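Local coordinates for protein 3-oxosteroid 1-dehydrogenase (Sterolibacterium denitrificans, PDB 7P18) that probably dehydrogenates 3-oxosteroids between C1 and C2 with FAD as cofactor, giving 3-oxo-Delta(1)-steroids, and is seen here with FAD and androsta-1,4-diene-3,17-dione, at residues Leu158-Met164 with Ser186-Tyr191; Leu284-Thr288 with Tyr371-Ala375; Ala339-Pro344 with Phe463-Asp469. All blocks are in the same frame, centred on the assembly; numbering follows the deposited sequence.

Contact 1. Residues Leu158-Met164 with Ser186-Tyr191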
# COMPACT_ATOMS: atom_id res chain seq x y z
N LEU A 158 -8.61 2.56 -16.18
CA LEU A 158 -9.99 2.67 -16.70
C LEU A 158 -10.18 1.72 -17.88
O LEU A 158 -9.43 1.88 -18.88
CB LEU A 158 -10.25 4.11 -17.15
CG LEU A 158 -11.68 4.42 -17.55
CD1 LEU A 158 -12.63 4.06 -16.42
CD2 LEU A 158 -11.82 5.88 -17.95
N MET A 159 -11.17 0.83 -17.78
CA MET A 159 -11.42 -0.27 -18.77
C MET A 159 -10.10 -1.05 -18.96
O MET A 159 -9.84 -1.48 -20.09
CB MET A 159 -11.89 0.26 -20.13
CG MET A 159 -13.18 1.09 -20.11
SD MET A 159 -14.58 0.32 -19.25
CE MET A 159 -15.81 1.63 -19.34
N GLY A 160 -9.28 -1.15 -17.90
CA GLY A 160 -7.95 -1.78 -17.91
C GLY A 160 -6.98 -1.14 -18.88
O GLY A 160 -6.03 -1.83 -19.29
N LYS A 161 -7.16 0.13 -19.24
CA LYS A 161 -6.35 0.82 -20.27
C LYS A 161 -5.79 2.14 -19.73
O LYS A 161 -4.56 2.33 -19.76
CB LYS A 161 -7.19 1.09 -21.53
CG LYS A 161 -7.80 -0.15 -22.19
CD LYS A 161 -8.05 -0.01 -23.68
CE LYS A 161 -9.20 -0.86 -24.18
NZ LYS A 161 -9.06 -2.28 -23.77
N ALA A 162 -6.68 3.04 -19.30
CA ALA A 162 -6.41 4.49 -19.14
C ALA A 162 -6.05 4.80 -17.68
O ALA A 162 -6.81 4.41 -16.78
CB ALA A 162 -7.60 5.29 -19.60
N SER A 163 -4.91 5.45 -17.49
CA SER A 163 -4.42 5.85 -16.14
C SER A 163 -5.35 6.93 -15.58
O SER A 163 -5.73 7.83 -16.38
CB SER A 163 -3.02 6.30 -16.21
OG SER A 163 -2.16 5.21 -16.54
N MET A 164 -5.70 6.85 -14.29
CA MET A 164 -6.39 7.95 -13.57
C MET A 164 -5.72 8.22 -12.21
O MET A 164 -5.09 7.30 -11.65
CB MET A 164 -7.85 7.59 -13.31
CG MET A 164 -8.63 7.29 -14.61
SD MET A 164 -10.30 6.71 -14.25
CE MET A 164 -10.01 5.45 -12.99
N SER A 186 -10.86 10.65 -20.12
CA SER A 186 -9.75 9.70 -19.80
C SER A 186 -9.51 8.77 -20.99
O SER A 186 -8.38 8.78 -21.54
CB SER A 186 -10.04 8.93 -18.53
OG SER A 186 -9.96 9.77 -17.38
N LEU A 187 -10.54 8.05 -21.42
CA LEU A 187 -10.45 7.12 -22.59
C LEU A 187 -10.21 7.93 -23.86
O LEU A 187 -9.37 7.52 -24.68
CB LEU A 187 -11.71 6.26 -22.63
CG LEU A 187 -11.71 5.18 -21.55
CD1 LEU A 187 -13.10 4.65 -21.30
CD2 LEU A 187 -10.76 4.05 -21.94
N GLY A 188 -10.85 9.09 -23.96
CA GLY A 188 -10.56 10.08 -25.01
C GLY A 188 -9.08 10.33 -25.17
O GLY A 188 -8.56 10.05 -26.27
N ARG A 189 -8.42 10.84 -24.12
CA ARG A 189 -6.97 11.20 -24.13
C ARG A 189 -6.16 10.01 -24.68
O ARG A 189 -5.25 10.24 -25.49
CB ARG A 189 -6.51 11.55 -22.70
CG ARG A 189 -5.11 12.12 -22.60
CD ARG A 189 -4.58 12.09 -21.17
NE ARG A 189 -4.46 10.71 -20.70
CZ ARG A 189 -5.10 10.18 -19.66
NH1 ARG A 189 -5.91 10.93 -18.92
NH2 ARG A 189 -4.92 8.91 -19.35
N TYR A 190 -6.50 8.80 -24.21
CA TYR A 190 -5.80 7.51 -24.47
C TYR A 190 -5.82 7.18 -25.98
O TYR A 190 -4.74 6.97 -26.59
CB TYR A 190 -6.45 6.40 -23.63
CG TYR A 190 -5.92 5.00 -23.88
CD1 TYR A 190 -6.38 4.24 -24.95
CD2 TYR A 190 -4.97 4.44 -23.05
CE1 TYR A 190 -5.88 2.97 -25.19
CE2 TYR A 190 -4.47 3.16 -23.27
CZ TYR A 190 -4.93 2.43 -24.36
OH TYR A 190 -4.45 1.18 -24.59
N TYR A 191 -7.01 7.18 -26.57
CA TYR A 191 -7.21 6.80 -28.00
C TYR A 191 -6.62 7.88 -28.90
O TYR A 191 -6.05 7.52 -29.93
CB TYR A 191 -8.67 6.44 -28.24
CG TYR A 191 -9.03 5.09 -27.67
CD1 TYR A 191 -8.47 3.93 -28.20
CD2 TYR A 191 -9.93 4.95 -26.63
CE1 TYR A 191 -8.78 2.68 -27.69
CE2 TYR A 191 -10.24 3.70 -26.11
CZ TYR A 191 -9.67 2.56 -26.64
OH TYR A 191 -9.98 1.32 -26.16
O HOH W 1 -7.30 10.10 -16.27

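Contact 2. Residues Leu284-Thr288 with Tyr371-Ala375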
# COMPACT_ATOMS: atom_id res chain seq x y z
N LEU A 284 4.62 -14.13 11.82
CA LEU A 284 3.21 -13.66 11.66
C LEU A 284 2.21 -14.61 12.29
O LEU A 284 2.50 -15.79 12.54
CB LEU A 284 2.93 -13.50 10.17
CG LEU A 284 3.77 -12.46 9.43
CD1 LEU A 284 3.34 -12.40 7.97
CD2 LEU A 284 3.69 -11.07 10.07
N PRO A 285 0.99 -14.13 12.62
CA PRO A 285 -0.04 -15.02 13.12
C PRO A 285 -0.42 -16.07 12.07
O PRO A 285 -0.35 -15.85 10.88
CB PRO A 285 -1.22 -14.13 13.52
CG PRO A 285 -0.99 -12.85 12.74
CD PRO A 285 0.54 -12.73 12.61
N LYS A 286 -0.69 -17.28 12.56
CA LYS A 286 -1.20 -18.39 11.71
C LYS A 286 -2.72 -18.33 11.74
O LYS A 286 -3.32 -17.98 12.75
CB LYS A 286 -0.67 -19.74 12.22
CG LYS A 286 0.60 -20.18 11.52
CD LYS A 286 1.80 -19.28 11.73
CE LYS A 286 2.22 -19.15 13.18
NZ LYS A 286 3.43 -18.31 13.29
N PRO A 287 -3.42 -18.77 10.66
CA PRO A 287 -2.78 -19.25 9.45
C PRO A 287 -2.21 -18.10 8.61
O PRO A 287 -2.76 -17.03 8.64
CB PRO A 287 -3.92 -19.88 8.64
CG PRO A 287 -5.16 -19.22 9.18
CD PRO A 287 -4.89 -18.89 10.62
N THR A 288 -1.17 -18.39 7.85
CA THR A 288 -0.43 -17.39 7.05
C THR A 288 -0.07 -18.03 5.74
O THR A 288 0.31 -19.20 5.73
CB THR A 288 0.77 -16.83 7.82
OG1 THR A 288 1.25 -15.63 7.19
CG2 THR A 288 1.91 -17.80 7.95
N TYR A 371 -8.32 -12.24 12.08
CA TYR A 371 -7.51 -13.09 13.01
C TYR A 371 -8.20 -13.13 14.37
O TYR A 371 -8.26 -14.21 15.00
CB TYR A 371 -6.06 -12.64 13.06
CG TYR A 371 -5.22 -13.11 11.90
CD1 TYR A 371 -4.83 -14.44 11.78
CD2 TYR A 371 -4.87 -12.25 10.88
CE1 TYR A 371 -4.06 -14.87 10.71
CE2 TYR A 371 -4.09 -12.66 9.81
CZ TYR A 371 -3.72 -13.99 9.70
OH TYR A 371 -2.96 -14.36 8.66
N GLU A 372 -8.71 -12.01 14.84
CA GLU A 372 -9.35 -11.96 16.17
C GLU A 372 -10.58 -12.86 16.17
O GLU A 372 -10.75 -13.67 17.14
CB GLU A 372 -9.71 -10.52 16.56
CG GLU A 372 -10.08 -10.37 18.02
CD GLU A 372 -11.48 -10.79 18.42
OE1 GLU A 372 -12.37 -10.89 17.51
OE2 GLU A 372 -11.68 -11.04 19.65
N ASN A 373 -11.44 -12.78 15.15
CA ASN A 373 -12.64 -13.66 15.11
C ASN A 373 -12.24 -15.12 14.84
O ASN A 373 -12.90 -16.01 15.40
CB ASN A 373 -13.67 -13.19 14.09
CG ASN A 373 -14.95 -13.98 14.24
OD1 ASN A 373 -15.19 -14.90 13.49
ND2 ASN A 373 -15.72 -13.64 15.25
N HIS A 374 -11.21 -15.39 14.06
CA HIS A 374 -10.78 -16.76 13.69
C HIS A 374 -10.38 -17.51 14.97
O HIS A 374 -10.68 -18.69 15.07
CB HIS A 374 -9.68 -16.72 12.65
CG HIS A 374 -9.32 -18.04 12.10
ND1 HIS A 374 -10.18 -18.74 11.28
CD2 HIS A 374 -8.21 -18.80 12.23
CE1 HIS A 374 -9.62 -19.88 10.94
NE2 HIS A 374 -8.41 -19.94 11.47
N ALA A 375 -9.82 -16.81 15.95
CA ALA A 375 -9.36 -17.39 17.23
C ALA A 375 -10.58 -17.80 18.06
O ALA A 375 -10.46 -18.78 18.78
CB ALA A 375 -8.47 -16.41 17.97
O HOH W 2 -0.19 -13.99 8.87

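Contact 3. Residues Ala339-Pro344 with Phe463-Asp469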
# COMPACT_ATOMS: atom_id res chain seq x y z
N ALA A 339 -11.42 -0.15 -1.32
CA ALA A 339 -12.52 0.85 -1.28
C ALA A 339 -13.91 0.21 -1.31
O ALA A 339 -14.86 0.81 -0.78
CB ALA A 339 -12.38 1.75 -2.49
N GLU A 340 -14.05 -0.92 -2.02
CA GLU A 340 -15.37 -1.41 -2.53
C GLU A 340 -16.21 -1.97 -1.37
O GLU A 340 -17.46 -2.00 -1.50
CB GLU A 340 -15.20 -2.47 -3.61
CG GLU A 340 -14.31 -2.04 -4.75
CD GLU A 340 -12.88 -2.55 -4.63
OE1 GLU A 340 -12.24 -2.29 -3.56
OE2 GLU A 340 -12.39 -3.14 -5.61
N ARG A 341 -15.58 -2.39 -0.27
CA ARG A 341 -16.32 -2.93 0.90
C ARG A 341 -17.24 -1.85 1.52
O ARG A 341 -18.22 -2.22 2.20
CB ARG A 341 -15.39 -3.47 1.99
CG ARG A 341 -14.52 -4.65 1.54
CD ARG A 341 -13.45 -4.98 2.57
NE ARG A 341 -12.32 -4.06 2.46
CZ ARG A 341 -12.06 -3.05 3.31
NH1 ARG A 341 -12.82 -2.84 4.37
NH2 ARG A 341 -10.99 -2.31 3.12
N ASN A 342 -16.93 -0.58 1.33
CA ASN A 342 -17.71 0.54 1.94
C ASN A 342 -19.04 0.70 1.21
O ASN A 342 -19.96 1.39 1.76
CB ASN A 342 -16.97 1.86 1.88
CG ASN A 342 -15.71 1.88 2.74
OD1 ASN A 342 -14.99 0.90 2.76
ND2 ASN A 342 -15.41 3.04 3.32
N LEU A 343 -19.17 0.11 0.02
CA LEU A 343 -20.39 0.25 -0.83
C LEU A 343 -21.57 -0.46 -0.19
O LEU A 343 -21.45 -1.42 0.58
CB LEU A 343 -20.09 -0.23 -2.25
CG LEU A 343 -19.13 0.67 -3.02
CD1 LEU A 343 -18.66 -0.02 -4.29
CD2 LEU A 343 -19.79 1.99 -3.37
N PRO A 344 -22.80 0.06 -0.44
CA PRO A 344 -23.99 -0.44 0.25
C PRO A 344 -24.54 -1.75 -0.33
O PRO A 344 -24.62 -1.85 -1.53
CB PRO A 344 -24.96 0.75 0.08
CG PRO A 344 -24.62 1.30 -1.23
CD PRO A 344 -23.10 1.22 -1.28
N PHE A 463 -15.01 8.82 7.17
CA PHE A 463 -14.10 7.91 6.45
C PHE A 463 -14.93 6.82 5.78
O PHE A 463 -14.82 6.62 4.55
CB PHE A 463 -13.01 7.31 7.36
CG PHE A 463 -12.33 6.17 6.67
CD1 PHE A 463 -11.45 6.38 5.62
CD2 PHE A 463 -12.70 4.87 6.96
CE1 PHE A 463 -10.89 5.31 4.94
CE2 PHE A 463 -12.16 3.81 6.26
CZ PHE A 463 -11.24 4.03 5.28
N ASP A 464 -15.76 6.12 6.54
CA ASP A 464 -16.63 5.04 6.01
C ASP A 464 -17.43 5.57 4.81
O ASP A 464 -17.44 4.93 3.73
CB ASP A 464 -17.63 4.54 7.04
CG ASP A 464 -17.08 3.71 8.19
OD1 ASP A 464 -15.89 3.84 8.46
OD2 ASP A 464 -17.90 3.07 8.85
N ARG A 465 -18.02 6.75 4.94
CA ARG A 465 -18.96 7.30 3.92
C ARG A 465 -18.21 7.78 2.68
O ARG A 465 -18.84 7.87 1.64
CB ARG A 465 -19.78 8.42 4.53
CG ARG A 465 -20.70 7.95 5.65
CD ARG A 465 -21.73 8.95 6.05
NE ARG A 465 -21.23 10.17 6.67
CZ ARG A 465 -21.12 10.38 7.98
NH1 ARG A 465 -21.38 9.44 8.87
NH2 ARG A 465 -20.70 11.56 8.41
N TYR A 466 -16.90 8.02 2.75
CA TYR A 466 -16.10 8.49 1.60
C TYR A 466 -16.28 7.54 0.40
O TYR A 466 -16.30 8.01 -0.73
CB TYR A 466 -14.63 8.64 1.98
CG TYR A 466 -13.74 9.20 0.90
CD1 TYR A 466 -13.91 10.47 0.39
CD2 TYR A 466 -12.68 8.46 0.40
CE1 TYR A 466 -13.08 10.97 -0.61
CE2 TYR A 466 -11.84 8.94 -0.58
CZ TYR A 466 -12.04 10.21 -1.10
OH TYR A 466 -11.15 10.61 -2.05
N TYR A 467 -16.30 6.23 0.64
CA TYR A 467 -16.41 5.19 -0.41
C TYR A 467 -17.80 4.56 -0.40
O TYR A 467 -17.95 3.48 -1.00
CB TYR A 467 -15.26 4.19 -0.24
CG TYR A 467 -13.92 4.65 -0.75
CD1 TYR A 467 -13.74 5.18 -2.02
CD2 TYR A 467 -12.79 4.49 0.04
CE1 TYR A 467 -12.48 5.57 -2.48
CE2 TYR A 467 -11.53 4.86 -0.40
CZ TYR A 467 -11.38 5.44 -1.65
OH TYR A 467 -10.12 5.77 -2.02
N GLY A 468 -18.77 5.15 0.30
CA GLY A 468 -20.19 4.79 0.13
C GLY A 468 -20.76 5.31 -1.21
O GLY A 468 -20.02 5.94 -1.98
N ASP A 469 -22.02 5.04 -1.47
CA ASP A 469 -22.74 5.55 -2.68
C ASP A 469 -23.53 6.79 -2.23
O ASP A 469 -24.44 6.65 -1.43
CB ASP A 469 -23.64 4.46 -3.27
CG ASP A 469 -24.35 4.86 -4.56
OD1 ASP A 469 -24.52 6.09 -4.82
OD2 ASP A 469 -24.70 3.94 -5.28

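Contact 1. Residues Leu158-Met164 with Ser186-Tyr191
Leu158 meets Leu187 at about a right angle, its CD2 lying 3.7 Å from Leu187 CG and 3.6 Å from Ser186 CB. This is the tight part of the contact. Ala162 CB points at the same helix, between Leu187 CD2 and Tyr190 CB, and Lys161 lays its CB over one face of the buried Tyr190 ring, toward the rim, 4.1 Å from the centroid. Alongside, Ser163 O has two donors. Water 1 gives the shorter bond, 2.8 Å to Ser163 O, and accepts from Arg189 NH1 and from Ser186 OG, itself also bonded to Gln182 NE2. Arg189 NH2 is held chiefly by the salt bridge to Asp203 and gives a long bond, 3.3 Å, to Ser163 O besides. The bend at chi3 (64°) brings NH2 to Ser163 O and NH1 to the water. Toward solvent the packing thins: the Lys161 chain runs past the hydroxyl of exposed Tyr191 before its amine turns off, and exposed Met159 adds just its CG against Leu187 CD1. Behind all this, Leu158 O accepts from both Lys161 N and Ala162 N: a classic beta bulge, in a short hairpin of strands 157-158 and 162-163 lying against the end of helix 179-191.

Contact 2. Residues Leu284-Thr288 with Tyr371-Ala375
Tyr371 presents one ring face to Pro285, whose CG sits 4.0 Å from the ring centroid and just 3° off the normal, a CH-pi contact squarely over the face. With CG anti to its own carbonyl carbon (chi1 -79°), the tyrosine reaches out from its helix, and its hydroxyl ends inside the curve of residues 285-288. There Tyr371 OH donates to Pro287 O at 2.7 Å, in the carbonyl plane. The carbonyl oxygens of Lys286 and Pro287 both lie at the ring's edge, close to its plane, while the peptide bond joining these two residues is cis. Water 2 bridges Pro285 O, Thr288 OG1 and Tyr371 OH, donating to the phenol oxygen at 2.8 Å; Thr288 OG1 also receives a hydrogen bond from Arg280 NE. The two bonds at the phenol would set the direction of its O-H, while Pro285 over the face and the carbonyls at the edge limit the turning of the ring. One turn further on, His374 brings CD2 to 3.7 Å from Pro287 CD, while its ND1 bonds to Ala380 N. Lys286 points the other way, NZ donating to Leu284 O at 2.8 Å and also to Glu281 O. The whole is a surface contact: the loop leaving helix 277-283 lies against helix 363-377, with Trp322 of strand 320-326 also meeting the Tyr371 ring.

Contact 3. Residues Ala339-Pro344 with Phe463-Asp469
Phe463 makes a loose approach at the fringe, its CE2 4.4 Å from Asn342 ND2. The next residue gives the firm hold: Asn342 ND2 donates to Asp464 O at 2.8 Å, with an N-H...O angle of 159°. The donor stands well to the side of the carbonyl, at a C=O...N angle of 118°, and somewhat out of its plane. Tyr466 serves from within its own segment, placing CD2 over the centre of one face of the Tyr467 ring. With Tyr467 CG anti to the carbonyl carbon (chi1 -78°), that ring is carried beside Ala339, whose CB sits over the opposite face, 3.5 Å from the ring centroid and almost on the normal, so that the tyrosine is clasped from both sides. Asn342 ND2 lies at the edge of this ring, the amide plane standing nearly perpendicular to it. Tyr467 O is buried with no hydrogen-bond partner in the model and is lined by carbon, Leu343 CD2 and Asn342 CB each 3.4 Å from Tyr467 O. At Gly468 the backbones come together, its CA 4.6 Å from Leu343 CA. Asp469 then turns its CB against the Pro344 ring, 3.8 Å from Pro344 CD, while its carboxylate bonds to Tyr395 and Asn471. The arrangement belongs to the surroundings of the steroid pocket: Tyr467 OH is hydrogen-bonded to the hydroxyl of Tyr115, a residue lining that pocket, and Ala339 directly follows Phe338, another.

How the contacts relate
The steroid site gives the three contacts their common reference. Contact 3 lies closest, with the Ala339 side chain about 4 Å from the bound androstadienedione. In contact 1 the side chain of Met164 is about 7 Å from the bound androsta-1,4-diene-3,17-dione. Contact 2 is remote from the flavin and steroid sites. None touches another: nearest atoms are about 11 Å apart between contacts 1 and 3, about 13 Å between 2 and 3, and about 29 Å between 1 and 2, which fall on opposite sides of the chain's centre. Two helices join them. Helix 166-174 packs against side chains of contacts 1 and 3, and Tyr363, a pocket residue on the helix 363-377 that carries Tyr371, touches the side chain of Arg341 in 339-344.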